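Local coordinates for phosphate-specific transport system accessory protein PhoU homolog (Pseudomonas aeruginosa, PDB 4Q25) that probably takes part in regulating phosphate uptake, as a homodimer built of long helices and belonging to the PhoU family, at residues 30-35 and 59-64; 38-43 and 53-58; 43-48 and 128-133; 108-113 and 198-203; 157-162 and 210-215. All blocks are in the same frame, centred on the assembly; numbering follows the deposited sequence.

How the contacts relate
All five contacts join helices of one all-helical bundle. Contacts 1, 2 and 3 share helix 15-45, pairing it in turn with helices 59-78, 49-56 and 127-149; contacts 4 and 5 share helix 188-220, which meets helices 84-120 and 153-183. Contact 2 falls between the two segments of contact 1 in the sequence, and their centres are 11 Å apart. Contacts 2, 3 and 4 form a continuous cluster, their centres 11 to 12 Å from one another, whereas contact 5 lies about 25 Å from contacts 2 and 3. Contacts 1, 2 and 5 stay within one PhoU family region each, while contacts 3 and 4 tie the two regions together.

Contact 1 of 5, residues 30-35 and 59-64; sequences GGLVEK and DDQINQ
One face of the Gln61 side-chain amide is met by a methyl group of Leu32. CD2 of Leu32 sits over it, 3.6 Å from both Gln61 CD and Gln61 NE2 and slightly farther, 3.9 Å, from Gln61 OE1, so the methyl lies over the middle of the amide rather than at an edge. The extended chain (chi1 -176°, chi2 -180°) carries the amide out to the leucine, which it crosses roughly at right angles. Glutamine suits this exposed position: its methylenes and amide plane tolerate an apolar neighbour while its polar end stays near solvent. Helices 15-45 and 59-78 run antiparallel here, the axes of the two segments 10.4 Å apart at an angle of 155°, a helix pair within the first PhoU family region, with Val33 and Ile62 the closest backbone positions. That fairly wide spacing is bridged by branched aliphatic side chains. Val33 CG2 presses on Ile62 CD1 at 3.4 Å, tighter than an ordinary methyl contact, and is also 3.7 Å from Ile62 CG2, so the valine methyl meets both branches of the isoleucine. Leu32 CD2 reaches Ile62 CG1 as well, at 4.2 Å, which makes Ile62 the apolar residue both partners converge on. Met29 and Gln36 of helix 15-45 also pack against Ile62, and Val33 also touches Ile103 of helix 84-120.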
# COMPACT_ATOMS: atom_id res chain seq x y z
N GLY A 30 -7.93 15.22 1.12
CA GLY A 30 -8.63 14.25 1.92
C GLY A 30 -10.11 14.21 1.60
O GLY A 30 -10.71 13.13 1.57
N GLY A 31 -10.68 15.38 1.33
CA GLY A 31 -12.08 15.52 1.02
C GLY A 31 -12.37 14.84 -0.30
O GLY A 31 -13.34 14.07 -0.40
N LEU A 32 -11.53 15.09 -1.30
CA LEU A 32 -11.69 14.45 -2.61
C LEU A 32 -11.58 12.92 -2.55
O LEU A 32 -12.30 12.19 -3.20
CB LEU A 32 -10.66 14.99 -3.57
CG LEU A 32 -10.97 14.71 -5.02
CD1 LEU A 32 -12.43 15.01 -5.34
CD2 LEU A 32 -10.07 15.56 -5.88
N VAL A 33 -10.70 12.45 -1.70
CA VAL A 33 -10.45 11.02 -1.55
C VAL A 33 -11.60 10.32 -0.80
O VAL A 33 -11.96 9.17 -1.10
CB VAL A 33 -9.13 10.84 -0.79
CG1 VAL A 33 -9.15 9.60 0.06
CG2 VAL A 33 -7.99 10.83 -1.76
N GLU A 34 -12.15 11.03 0.18
CA GLU A 34 -13.24 10.54 0.98
C GLU A 34 -14.49 10.40 0.10
O GLU A 34 -15.27 9.49 0.26
CB GLU A 34 -13.47 11.51 2.13
CG GLU A 34 -14.51 11.15 3.17
CD GLU A 34 -14.74 12.31 4.15
OE1 GLU A 34 -13.73 13.01 4.50
OE2 GLU A 34 -15.92 12.51 4.55
N LYS A 35 -14.67 11.34 -0.81
CA LYS A 35 -15.74 11.26 -1.77
C LYS A 35 -15.52 10.12 -2.76
O LYS A 35 -16.50 9.52 -3.21
CB LYS A 35 -15.86 12.58 -2.50
CG LYS A 35 -17.06 12.66 -3.41
CD LYS A 35 -16.99 13.91 -4.25
CE LYS A 35 -18.11 13.92 -5.28
NZ LYS A 35 -18.02 12.73 -6.18
N ASP A 59 -8.79 9.62 -9.98
CA ASP A 59 -7.60 9.13 -9.32
C ASP A 59 -6.35 9.84 -9.84
O ASP A 59 -5.38 10.01 -9.11
CB ASP A 59 -7.50 7.58 -9.39
CG ASP A 59 -6.80 6.99 -8.16
OD1 ASP A 59 -6.96 7.54 -7.00
OD2 ASP A 59 -6.07 5.98 -8.34
N ASP A 60 -6.41 10.34 -11.07
CA ASP A 60 -5.32 11.12 -11.61
C ASP A 60 -5.16 12.46 -10.91
O ASP A 60 -4.06 12.87 -10.58
CB ASP A 60 -5.52 11.34 -13.10
CG ASP A 60 -5.55 10.03 -13.86
OD1 ASP A 60 -4.47 9.58 -14.33
OD2 ASP A 60 -6.66 9.43 -13.95
N GLN A 61 -6.27 13.15 -10.69
CA GLN A 61 -6.26 14.43 -9.99
C GLN A 61 -5.69 14.28 -8.59
O GLN A 61 -4.98 15.14 -8.09
CB GLN A 61 -7.69 14.95 -9.90
CG GLN A 61 -7.81 16.32 -9.27
CD GLN A 61 -9.23 16.81 -9.18
OE1 GLN A 61 -10.15 16.21 -9.74
NE2 GLN A 61 -9.41 17.90 -8.47
N ILE A 62 -6.03 13.17 -7.95
CA ILE A 62 -5.55 12.85 -6.62
C ILE A 62 -4.04 12.64 -6.59
O ILE A 62 -3.37 13.14 -5.70
CB ILE A 62 -6.32 11.65 -6.05
CG1 ILE A 62 -7.79 12.07 -5.96
CG2 ILE A 62 -5.77 11.18 -4.70
CD1 ILE A 62 -8.65 11.16 -5.13
N ASN A 63 -3.51 11.92 -7.58
CA ASN A 63 -2.07 11.74 -7.70
C ASN A 63 -1.35 13.07 -7.94
O ASN A 63 -0.27 13.30 -7.41
CB ASN A 63 -1.74 10.74 -8.83
CG ASN A 63 -2.09 9.31 -8.48
OD1 ASN A 63 -2.94 8.69 -9.11
ND2 ASN A 63 -1.45 8.77 -7.46
N GLN A 64 -1.96 13.94 -8.73
CA GLN A 64 -1.37 15.24 -9.01
C GLN A 64 -1.51 16.17 -7.80
O GLN A 64 -0.64 17.00 -7.56
CB GLN A 64 -1.99 15.85 -10.29
CG GLN A 64 -1.25 17.05 -10.87
CD GLN A 64 0.25 16.81 -11.08
OE1 GLN A 64 0.65 15.88 -11.77
NE2 GLN A 64 1.08 17.65 -10.46

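Contact 2 of 5, residues 38-43 and 53-58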
# COMPACT_ATOMS: atom_id res chain seq x y z
N ASN A 38 -16.74 7.02 -0.74
CA ASN A 38 -18.20 7.07 -0.81
C ASN A 38 -18.76 6.57 -2.15
O ASN A 38 -19.59 5.66 -2.19
CB ASN A 38 -18.66 8.50 -0.57
CG ASN A 38 -20.17 8.67 -0.66
OD1 ASN A 38 -20.89 8.44 0.29
ND2 ASN A 38 -20.64 9.09 -1.81
N ASP A 39 -18.27 7.14 -3.24
CA ASP A 39 -18.75 6.78 -4.57
C ASP A 39 -18.41 5.37 -4.96
O ASP A 39 -19.20 4.71 -5.63
CB ASP A 39 -18.21 7.74 -5.62
CG ASP A 39 -18.66 9.17 -5.38
OD1 ASP A 39 -19.67 9.38 -4.68
OD2 ASP A 39 -18.00 10.09 -5.89
N ALA A 40 -17.24 4.89 -4.60
CA ALA A 40 -16.87 3.53 -4.92
C ALA A 40 -17.78 2.53 -4.24
O ALA A 40 -18.26 1.61 -4.85
CB ALA A 40 -15.45 3.24 -4.52
N VAL A 41 -17.97 2.69 -2.94
CA VAL A 41 -18.84 1.80 -2.22
C VAL A 41 -20.24 1.84 -2.85
O VAL A 41 -20.80 0.78 -3.11
CB VAL A 41 -18.88 2.16 -0.72
CG1 VAL A 41 -19.82 1.23 0.03
CG2 VAL A 41 -17.46 2.06 -0.15
N ASN A 42 -20.80 3.03 -3.09
CA ASN A 42 -22.13 3.14 -3.69
C ASN A 42 -22.16 2.48 -5.06
O ASN A 42 -23.16 1.85 -5.42
CB ASN A 42 -22.57 4.61 -3.85
CG ASN A 42 -22.86 5.31 -2.52
OD1 ASN A 42 -22.91 4.71 -1.45
ND2 ASN A 42 -23.07 6.62 -2.60
N ALA A 43 -21.07 2.62 -5.81
CA ALA A 43 -20.98 2.01 -7.14
C ALA A 43 -21.10 0.52 -7.06
O ALA A 43 -21.79 -0.09 -7.86
CB ALA A 43 -19.68 2.37 -7.82
N GLN A 53 -16.75 4.18 -13.02
CA GLN A 53 -15.78 4.83 -13.91
C GLN A 53 -15.42 6.27 -13.48
O GLN A 53 -14.27 6.71 -13.58
CB GLN A 53 -16.27 4.86 -15.35
CG GLN A 53 -15.22 5.39 -16.32
CD GLN A 53 -13.96 4.56 -16.30
OE1 GLN A 53 -13.94 3.41 -15.85
NE2 GLN A 53 -12.89 5.13 -16.81
N GLN A 54 -16.40 7.00 -12.99
CA GLN A 54 -16.15 8.38 -12.54
C GLN A 54 -15.11 8.41 -11.42
O GLN A 54 -14.28 9.32 -11.38
CB GLN A 54 -17.45 9.00 -12.07
CG GLN A 54 -17.35 10.43 -11.57
CD GLN A 54 -18.73 10.99 -11.25
OE1 GLN A 54 -19.67 10.78 -12.03
NE2 GLN A 54 -18.87 11.68 -10.11
N VAL A 55 -15.12 7.39 -10.57
CA VAL A 55 -14.17 7.26 -9.48
C VAL A 55 -12.75 7.02 -9.98
O VAL A 55 -11.79 7.51 -9.40
CB VAL A 55 -14.58 6.13 -8.52
CG1 VAL A 55 -13.42 5.72 -7.65
CG2 VAL A 55 -15.79 6.55 -7.73
N ARG A 56 -12.58 6.19 -10.98
CA ARG A 56 -11.26 5.97 -11.51
C ARG A 56 -10.68 7.21 -12.14
O ARG A 56 -9.54 7.49 -12.01
CB ARG A 56 -11.25 4.80 -12.47
CG ARG A 56 -12.40 3.86 -12.25
CD ARG A 56 -12.01 2.42 -12.21
NE ARG A 56 -10.79 2.17 -12.96
CZ ARG A 56 -10.74 1.65 -14.17
NH1 ARG A 56 -11.86 1.33 -14.80
NH2 ARG A 56 -9.57 1.46 -14.76
N GLU A 57 -11.49 7.95 -12.84
CA GLU A 57 -11.05 9.17 -13.51
C GLU A 57 -10.67 10.32 -12.56
O GLU A 57 -10.13 11.33 -13.01
CB GLU A 57 -12.15 9.64 -14.48
CG GLU A 57 -12.29 8.70 -15.66
CD GLU A 57 -13.52 8.98 -16.48
OE1 GLU A 57 -14.30 9.88 -16.08
OE2 GLU A 57 -13.69 8.28 -17.50
N ILE A 58 -10.97 10.20 -11.28
CA ILE A 58 -10.59 11.21 -10.31
C ILE A 58 -9.17 10.89 -9.84
O ILE A 58 -8.43 11.76 -9.37
CB ILE A 58 -11.60 11.24 -9.14
CG1 ILE A 58 -12.93 11.84 -9.58
CG2 ILE A 58 -11.06 12.03 -7.95
CD1 ILE A 58 -14.13 11.36 -8.78
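The backbones come closest where Ala40, on helix 15-45, faces Val55 of the short helix 49-56, their CA atoms 6.5 Å apart. Val55 carries the contact with its two methyls. CG2 lies against the methylene of Asp39, 3.4 Å from Asp39 CB, and stands 3.8 Å from Ala40 N. The other branch comes less near, Val55 CG1 being 4.5 Å from Ala40 CB. A chi1 of 163° sets CG1 anti to the backbone N of Val55 and CG2 beside that N, and this spreads the two methyls over neighbouring residues of the facing helix. Alanine fits at position 40 because a single methyl permits this close approach, and the same side chain also packs on Val110 of helix 84-120. Ala43, one turn on, touches Ala52 and Ala114, so small residues line this side of the helix. The backbone carbonyl of Val55 receives a weak hydrogen bond from Gln36. Asp39 gives the valine only its carbon; its carboxylate is occupied elsewhere. Asn38 ND2 donates to Asp39 OD1 at 3.0 Å, arriving 36° out of the carboxylate plane, and OD2 forms a salt bridge with Lys35. A charge buried beside valine and alanine would probably be costly without these partners; the lysine in particular is likely to favour the ionised form of the aspartate.

Contact 3 of 5, residues 43-48 and 128-133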
# COMPACT_ATOMS: atom_id res chain seq x y z
N ALA A 43 -21.07 2.62 -5.81
CA ALA A 43 -20.98 2.01 -7.14
C ALA A 43 -21.10 0.52 -7.06
O ALA A 43 -21.79 -0.09 -7.86
CB ALA A 43 -19.68 2.37 -7.82
N LEU A 44 -20.39 -0.09 -6.11
CA LEU A 44 -20.42 -1.55 -6.02
C LEU A 44 -21.83 -2.00 -5.65
O LEU A 44 -22.43 -2.84 -6.33
CB LEU A 44 -19.39 -2.05 -5.01
CG LEU A 44 -19.18 -3.56 -4.90
CD1 LEU A 44 -17.80 -3.82 -4.35
CD2 LEU A 44 -20.21 -4.24 -4.01
N ILE A 45 -22.37 -1.39 -4.58
CA ILE A 45 -23.64 -1.77 -4.04
C ILE A 45 -24.76 -1.57 -5.05
O ILE A 45 -25.65 -2.42 -5.15
CB ILE A 45 -24.01 -0.97 -2.78
CG1 ILE A 45 -22.99 -1.17 -1.67
CG2 ILE A 45 -25.40 -1.36 -2.27
CD1 ILE A 45 -22.84 -2.58 -1.18
N ASP A 46 -24.70 -0.45 -5.78
CA ASP A 46 -25.75 -0.06 -6.72
C ASP A 46 -25.52 -0.60 -8.10
O ASP A 46 -26.28 -0.24 -9.01
CB ASP A 46 -25.86 1.46 -6.81
CG ASP A 46 -26.34 2.07 -5.54
OD1 ASP A 46 -26.80 1.32 -4.65
OD2 ASP A 46 -26.30 3.32 -5.41
N ALA A 47 -24.51 -1.46 -8.27
CA ALA A 47 -24.17 -1.97 -9.59
C ALA A 47 -24.18 -0.87 -10.63
O ALA A 47 -24.84 -1.01 -11.68
CB ALA A 47 -25.10 -3.11 -9.99
N ASP A 48 -23.42 0.19 -10.34
CA ASP A 48 -23.45 1.45 -11.13
C ASP A 48 -22.09 1.71 -11.82
O ASP A 48 -21.16 2.24 -11.23
CB ASP A 48 -23.81 2.62 -10.21
CG ASP A 48 -23.95 3.92 -10.94
OD1 ASP A 48 -23.32 4.14 -12.00
OD2 ASP A 48 -24.68 4.77 -10.39
N VAL A 128 -24.15 -6.64 2.34
CA VAL A 128 -24.41 -5.97 3.61
C VAL A 128 -23.08 -5.75 4.28
O VAL A 128 -22.87 -4.70 4.85
CB VAL A 128 -25.42 -6.70 4.51
CG1 VAL A 128 -24.92 -8.07 4.94
CG2 VAL A 128 -25.70 -5.87 5.75
N GLU A 129 -22.18 -6.71 4.18
CA GLU A 129 -20.84 -6.57 4.76
C GLU A 129 -19.99 -5.46 4.10
O GLU A 129 -19.27 -4.72 4.79
CB GLU A 129 -20.09 -7.89 4.73
CG GLU A 129 -20.71 -8.98 5.60
CD GLU A 129 -21.58 -9.95 4.82
OE1 GLU A 129 -22.21 -9.52 3.82
OE2 GLU A 129 -21.64 -11.14 5.23
N VAL A 130 -20.03 -5.40 2.78
CA VAL A 130 -19.33 -4.35 2.06
C VAL A 130 -19.85 -2.98 2.51
O VAL A 130 -19.08 -2.10 2.82
CB VAL A 130 -19.52 -4.47 0.53
CG1 VAL A 130 -19.10 -3.18 -0.17
CG2 VAL A 130 -18.70 -5.62 0.00
N ARG A 131 -21.16 -2.80 2.51
CA ARG A 131 -21.75 -1.53 2.92
C ARG A 131 -21.39 -1.18 4.36
O ARG A 131 -21.07 -0.05 4.65
CB ARG A 131 -23.27 -1.57 2.75
CG ARG A 131 -24.04 -0.42 3.40
CD ARG A 131 -23.71 0.91 2.77
NE ARG A 131 -24.40 1.07 1.50
CZ ARG A 131 -24.08 1.93 0.53
NH1 ARG A 131 -23.04 2.73 0.64
NH2 ARG A 131 -24.83 1.97 -0.55
N HIS A 132 -21.42 -2.15 5.24
CA HIS A 132 -21.13 -1.93 6.64
C HIS A 132 -19.68 -1.53 6.91
O HIS A 132 -19.41 -0.54 7.59
CB HIS A 132 -21.47 -3.18 7.44
CG HIS A 132 -21.10 -3.08 8.88
ND1 HIS A 132 -21.47 -2.01 9.66
CD2 HIS A 132 -20.40 -3.92 9.68
CE1 HIS A 132 -21.01 -2.19 10.88
NE2 HIS A 132 -20.35 -3.33 10.92
N ILE A 133 -18.75 -2.31 6.38
CA ILE A 133 -17.32 -2.02 6.52
C ILE A 133 -16.97 -0.72 5.79
O ILE A 133 -16.23 0.13 6.29
CB ILE A 133 -16.50 -3.23 6.04
CG1 ILE A 133 -16.72 -4.38 7.01
CG2 ILE A 133 -15.03 -2.88 5.92
CD1 ILE A 133 -15.98 -5.64 6.69
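The guanidinium of Arg131 lies with one face against the side chain of Ile45, whose CG1 stands 3.7 Å above its plane and toward its rim. The nearest approaches are at NH2, 3.8 Å from both CB and CG2 of Ile45. Arg131 reaches this place by folding: bends at chi2 (64°) and chi3 (78°) turn the chain back across the isoleucine, and NH1 goes on to hydrogen-bond Asn42 OD1 of helix 15-45. Arginine serves well here, since a broad flat cation can rest on an aliphatic branch and still donate its N-H groups, as NH1 does to Asn42. This is the end of helix 15-45, closed by a Schellman motif: Ala47, with positive phi, is its C' residue, Asp48 N bonds Ala43 O and Ala47 N bonds Leu44 O. Asp48 then acts as N-cap of helix 49-56, accepting from Leu51 N. Deeper in, Val130 CG1 of helix 127-149 receives two aliphatic partners: Leu44 CD2 meets it tip to tip at 4.1 Å, while Ile45 CD1 slides past at 3.9 Å. Leu44 also packs on Val110 and Ala114 of helix 84-120, and on Ala197 of helix 188-220.

Contact 4 of 5, residues 108-113 and 198-203; sequences SKVARR and LRSLER
This is a buried antiparallel packing of helix 84-120 on helix 188-220, one from each PhoU family region, with the axes of the two segments 9.2 Å apart at 164°. Ser200 sits at its middle, opposite Val110. Val110 CG2, set beside its own backbone N while CG1 is anti (chi1 173°), touches Ser200 CB at 3.7 Å and Leu201 CD2 at 4.3 Å, so one methyl meets a small residue and the end of a larger one. A serine suits the close approach and brings a hydroxyl that can be satisfied: Ser200 OG, 3.8 Å from Lys109 CB, is hydrogen-bonded to Glu106 one turn back on the partner helix. Lys109 contributes its aliphatic base, while its ammonium leads away to a salt bridge with Asp105. Arg199 pairs with Glu202 and packs on Arg199 of the second subunit, which places this part of helix 188-220 at the dimer interface. Leu198 and Leu201 lean on Val130 and Ile133 of helix 127-149, whereas Ala111 packs on Ala52 and Val55 of helix 49-56.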
# COMPACT_ATOMS: atom_id res chain seq x y z
N SER A 108 -10.40 3.06 -5.97
CA SER A 108 -10.45 2.89 -7.40
C SER A 108 -10.47 1.39 -7.75
O SER A 108 -11.15 0.99 -8.70
CB SER A 108 -9.34 3.69 -8.09
OG SER A 108 -9.27 3.37 -9.44
N LYS A 109 -9.77 0.57 -6.97
CA LYS A 109 -9.93 -0.89 -7.07
C LYS A 109 -11.35 -1.39 -6.74
O LYS A 109 -11.84 -2.31 -7.40
CB LYS A 109 -8.93 -1.63 -6.21
CG LYS A 109 -7.48 -1.38 -6.57
CD LYS A 109 -6.57 -2.21 -5.66
CE LYS A 109 -5.18 -1.60 -5.54
NZ LYS A 109 -4.62 -1.30 -6.87
N VAL A 110 -11.98 -0.78 -5.73
CA VAL A 110 -13.37 -1.11 -5.36
C VAL A 110 -14.26 -0.82 -6.56
O VAL A 110 -15.06 -1.65 -6.95
CB VAL A 110 -13.86 -0.35 -4.11
CG1 VAL A 110 -15.35 -0.55 -3.83
CG2 VAL A 110 -13.07 -0.84 -2.91
N ALA A 111 -14.04 0.33 -7.19
CA ALA A 111 -14.80 0.69 -8.37
C ALA A 111 -14.58 -0.30 -9.51
O ALA A 111 -15.52 -0.57 -10.26
CB ALA A 111 -14.49 2.09 -8.81
N ARG A 112 -13.38 -0.83 -9.66
CA ARG A 112 -13.19 -1.92 -10.63
C ARG A 112 -13.99 -3.17 -10.29
O ARG A 112 -14.55 -3.77 -11.18
CB ARG A 112 -11.73 -2.30 -10.82
CG ARG A 112 -10.96 -1.22 -11.61
CD ARG A 112 -9.75 -1.80 -12.34
NE ARG A 112 -8.63 -2.16 -11.46
CZ ARG A 112 -8.28 -3.40 -11.10
NH1 ARG A 112 -8.97 -4.47 -11.50
NH2 ARG A 112 -7.22 -3.58 -10.31
N ARG A 113 -14.04 -3.54 -9.02
CA ARG A 113 -14.84 -4.68 -8.60
C ARG A 113 -16.29 -4.40 -8.91
O ARG A 113 -16.98 -5.27 -9.31
CB ARG A 113 -14.73 -4.96 -7.10
CG ARG A 113 -13.34 -5.24 -6.59
CD ARG A 113 -12.62 -6.16 -7.53
NE ARG A 113 -11.20 -6.00 -7.36
CZ ARG A 113 -10.30 -6.25 -8.31
NH1 ARG A 113 -9.02 -6.08 -8.04
NH2 ARG A 113 -10.70 -6.69 -9.51
N LEU A 198 -13.72 -5.89 -0.16
CA LEU A 198 -13.57 -5.87 1.32
C LEU A 198 -12.12 -5.69 1.78
O LEU A 198 -11.87 -4.95 2.72
CB LEU A 198 -14.12 -7.15 1.96
CG LEU A 198 -15.64 -7.27 1.94
CD1 LEU A 198 -16.06 -8.66 2.29
CD2 LEU A 198 -16.30 -6.31 2.90
N ARG A 199 -11.17 -6.33 1.10
CA ARG A 199 -9.76 -6.19 1.43
C ARG A 199 -9.28 -4.76 1.18
O ARG A 199 -8.56 -4.18 2.01
CB ARG A 199 -8.93 -7.21 0.64
CG ARG A 199 -7.43 -7.06 0.76
CD ARG A 199 -6.94 -7.53 2.12
NE ARG A 199 -5.66 -6.92 2.49
CZ ARG A 199 -5.07 -7.10 3.67
NH1 ARG A 199 -5.64 -7.86 4.61
NH2 ARG A 199 -3.91 -6.54 3.91
N SER A 200 -9.67 -4.17 0.06
CA SER A 200 -9.45 -2.74 -0.18
C SER A 200 -10.13 -1.83 0.87
O SER A 200 -9.58 -0.81 1.27
CB SER A 200 -9.96 -2.35 -1.59
OG SER A 200 -9.19 -2.96 -2.64
N LEU A 201 -11.34 -2.14 1.29
CA LEU A 201 -11.96 -1.32 2.35
C LEU A 201 -11.16 -1.43 3.69
O LEU A 201 -10.95 -0.46 4.39
CB LEU A 201 -13.43 -1.69 2.52
CG LEU A 201 -14.32 -1.31 1.33
CD1 LEU A 201 -15.75 -1.83 1.52
CD2 LEU A 201 -14.34 0.19 1.10
N GLU A 202 -10.69 -2.61 4.01
CA GLU A 202 -9.88 -2.82 5.19
C GLU A 202 -8.60 -2.01 5.13
O GLU A 202 -8.18 -1.43 6.13
CB GLU A 202 -9.54 -4.29 5.36
CG GLU A 202 -8.77 -4.55 6.64
CD GLU A 202 -8.33 -5.98 6.84
OE1 GLU A 202 -8.14 -6.37 8.01
OE2 GLU A 202 -8.16 -6.71 5.85
N ARG A 203 -7.97 -1.97 3.96
CA ARG A 203 -6.78 -1.18 3.77
C ARG A 203 -7.08 0.30 3.89
O ARG A 203 -6.30 1.07 4.43
CB ARG A 203 -6.17 -1.46 2.42
CG ARG A 203 -5.54 -2.84 2.27
CD ARG A 203 -4.04 -2.74 2.32
NE ARG A 203 -3.53 -2.50 3.68
CZ ARG A 203 -2.40 -1.85 3.97
NH1 ARG A 203 -1.62 -1.29 3.02
NH2 ARG A 203 -2.07 -1.72 5.25

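Contact 5 of 5, residues 157-162 and 210-215; sequences LSVAQY and NIAELV
Ala212 meets Val159 in the tight half of this contact: the CB of the alanine is 3.9 Å from Val159 CG1 and 4.0 Å from Val159 CB, fitting against the branch point of the valine. The same methyl lies 4.3 Å from Ala160 N, so it also lies near the backbone of the facing helix. Both residues of this half are buried. With chi1 at 170°, Val159 holds CG1 anti to its own backbone N and turned to the alanine. Helices 153-183 and 188-220 are adjacent in the chain and form an antiparallel hairpin in the second PhoU family region; the axes of the two segments come to 8.3 Å at an angle of 149°, and Ala160 and Ala212 face each other with CA atoms 6.1 Å apart. Alanine at both positions permits so short a spacing. Toward solvent the packing is slacker. There the methyl of Ala160 touches Glu213 CG at 4.4 Å; the methylene of the exposed glutamate does the touching, with its carboxylate alongside. Other helices close in as well: Val159 packs on Glu143 of helix 127-149, and Ile211 reaches Asp99 and Leu100 of helix 84-120.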
# COMPACT_ATOMS: atom_id res chain seq x y z
N LEU A 157 -7.01 9.00 18.49
CA LEU A 157 -6.72 7.75 19.20
C LEU A 157 -7.83 6.73 18.96
O LEU A 157 -7.54 5.55 18.75
CB LEU A 157 -6.53 7.97 20.71
CG LEU A 157 -6.39 6.71 21.57
CD1 LEU A 157 -5.34 5.76 21.01
CD2 LEU A 157 -6.06 7.06 23.03
N SER A 158 -9.08 7.18 19.01
CA SER A 158 -10.22 6.27 18.90
C SER A 158 -10.33 5.70 17.47
O SER A 158 -10.62 4.51 17.29
CB SER A 158 -11.49 6.99 19.29
OG SER A 158 -11.49 8.25 18.68
N VAL A 159 -10.09 6.54 16.47
CA VAL A 159 -9.92 6.09 15.09
C VAL A 159 -8.97 4.91 15.03
O VAL A 159 -9.34 3.78 14.61
CB VAL A 159 -9.41 7.20 14.18
CG1 VAL A 159 -9.02 6.65 12.82
CG2 VAL A 159 -10.47 8.28 14.02
N ALA A 160 -7.75 5.14 15.47
CA ALA A 160 -6.74 4.09 15.48
C ALA A 160 -7.22 2.83 16.20
O ALA A 160 -6.94 1.71 15.77
CB ALA A 160 -5.45 4.60 16.11
N GLN A 161 -7.95 3.01 17.29
CA GLN A 161 -8.47 1.88 18.05
C GLN A 161 -9.59 1.18 17.31
O GLN A 161 -9.75 -0.03 17.43
CB GLN A 161 -9.01 2.34 19.40
CG GLN A 161 -7.94 2.66 20.43
CD GLN A 161 -8.50 3.45 21.62
OE1 GLN A 161 -9.62 3.98 21.55
NE2 GLN A 161 -7.73 3.53 22.70
N TYR A 162 -10.39 1.93 16.56
CA TYR A 162 -11.52 1.33 15.85
C TYR A 162 -11.08 0.43 14.69
O TYR A 162 -11.88 -0.35 14.19
CB TYR A 162 -12.46 2.39 15.32
CG TYR A 162 -13.86 1.85 15.07
CD1 TYR A 162 -14.72 1.59 16.15
CD2 TYR A 162 -14.32 1.61 13.78
CE1 TYR A 162 -15.99 1.09 15.94
CE2 TYR A 162 -15.60 1.13 13.56
CZ TYR A 162 -16.43 0.87 14.64
OH TYR A 162 -17.71 0.40 14.43
N ASN A 210 -3.31 5.00 10.15
CA ASN A 210 -1.96 5.60 10.02
C ASN A 210 -2.00 7.12 10.10
O ASN A 210 -1.17 7.72 10.78
CB ASN A 210 -1.26 5.21 8.73
CG ASN A 210 -1.04 3.71 8.61
OD1 ASN A 210 -1.01 2.99 9.59
ND2 ASN A 210 -0.87 3.25 7.39
N ILE A 211 -2.95 7.75 9.41
CA ILE A 211 -3.04 9.21 9.44
C ILE A 211 -3.41 9.71 10.83
O ILE A 211 -3.02 10.81 11.21
CB ILE A 211 -4.08 9.73 8.46
CG1 ILE A 211 -3.63 9.44 7.03
CG2 ILE A 211 -4.30 11.22 8.66
CD1 ILE A 211 -4.75 9.58 6.03
N ALA A 212 -4.16 8.90 11.57
CA ALA A 212 -4.52 9.22 12.95
C ALA A 212 -3.27 9.20 13.83
O ALA A 212 -3.06 10.10 14.65
CB ALA A 212 -5.57 8.26 13.47
N GLU A 213 -2.45 8.19 13.64
CA GLU A 213 -1.24 8.01 14.41
C GLU A 213 -0.25 9.14 14.14
O GLU A 213 0.51 9.54 15.03
CB GLU A 213 -0.63 6.63 14.15
CG GLU A 213 -1.34 5.53 14.94
CD GLU A 213 -0.99 4.10 14.51
OE1 GLU A 213 -0.42 3.84 13.42
OE2 GLU A 213 -1.31 3.19 15.29
N LEU A 214 -0.29 9.68 12.93
CA LEU A 214 0.54 10.83 12.59
C LEU A 214 0.05 12.07 13.33
O LEU A 214 0.86 12.93 13.70
CB LEU A 214 0.53 11.09 11.08
CG LEU A 214 1.25 10.03 10.25
CD1 LEU A 214 0.92 10.14 8.77
CD2 LEU A 214 2.75 10.12 10.42
N VAL A 215 -1.25 12.17 13.55
CA VAL A 215 -1.84 13.29 14.28
C VAL A 215 -1.47 13.20 15.76
O VAL A 215 -1.29 14.21 16.43
CB VAL A 215 -3.38 13.36 14.10
CG1 VAL A 215 -3.99 14.46 14.98
CG2 VAL A 215 -3.73 13.63 12.64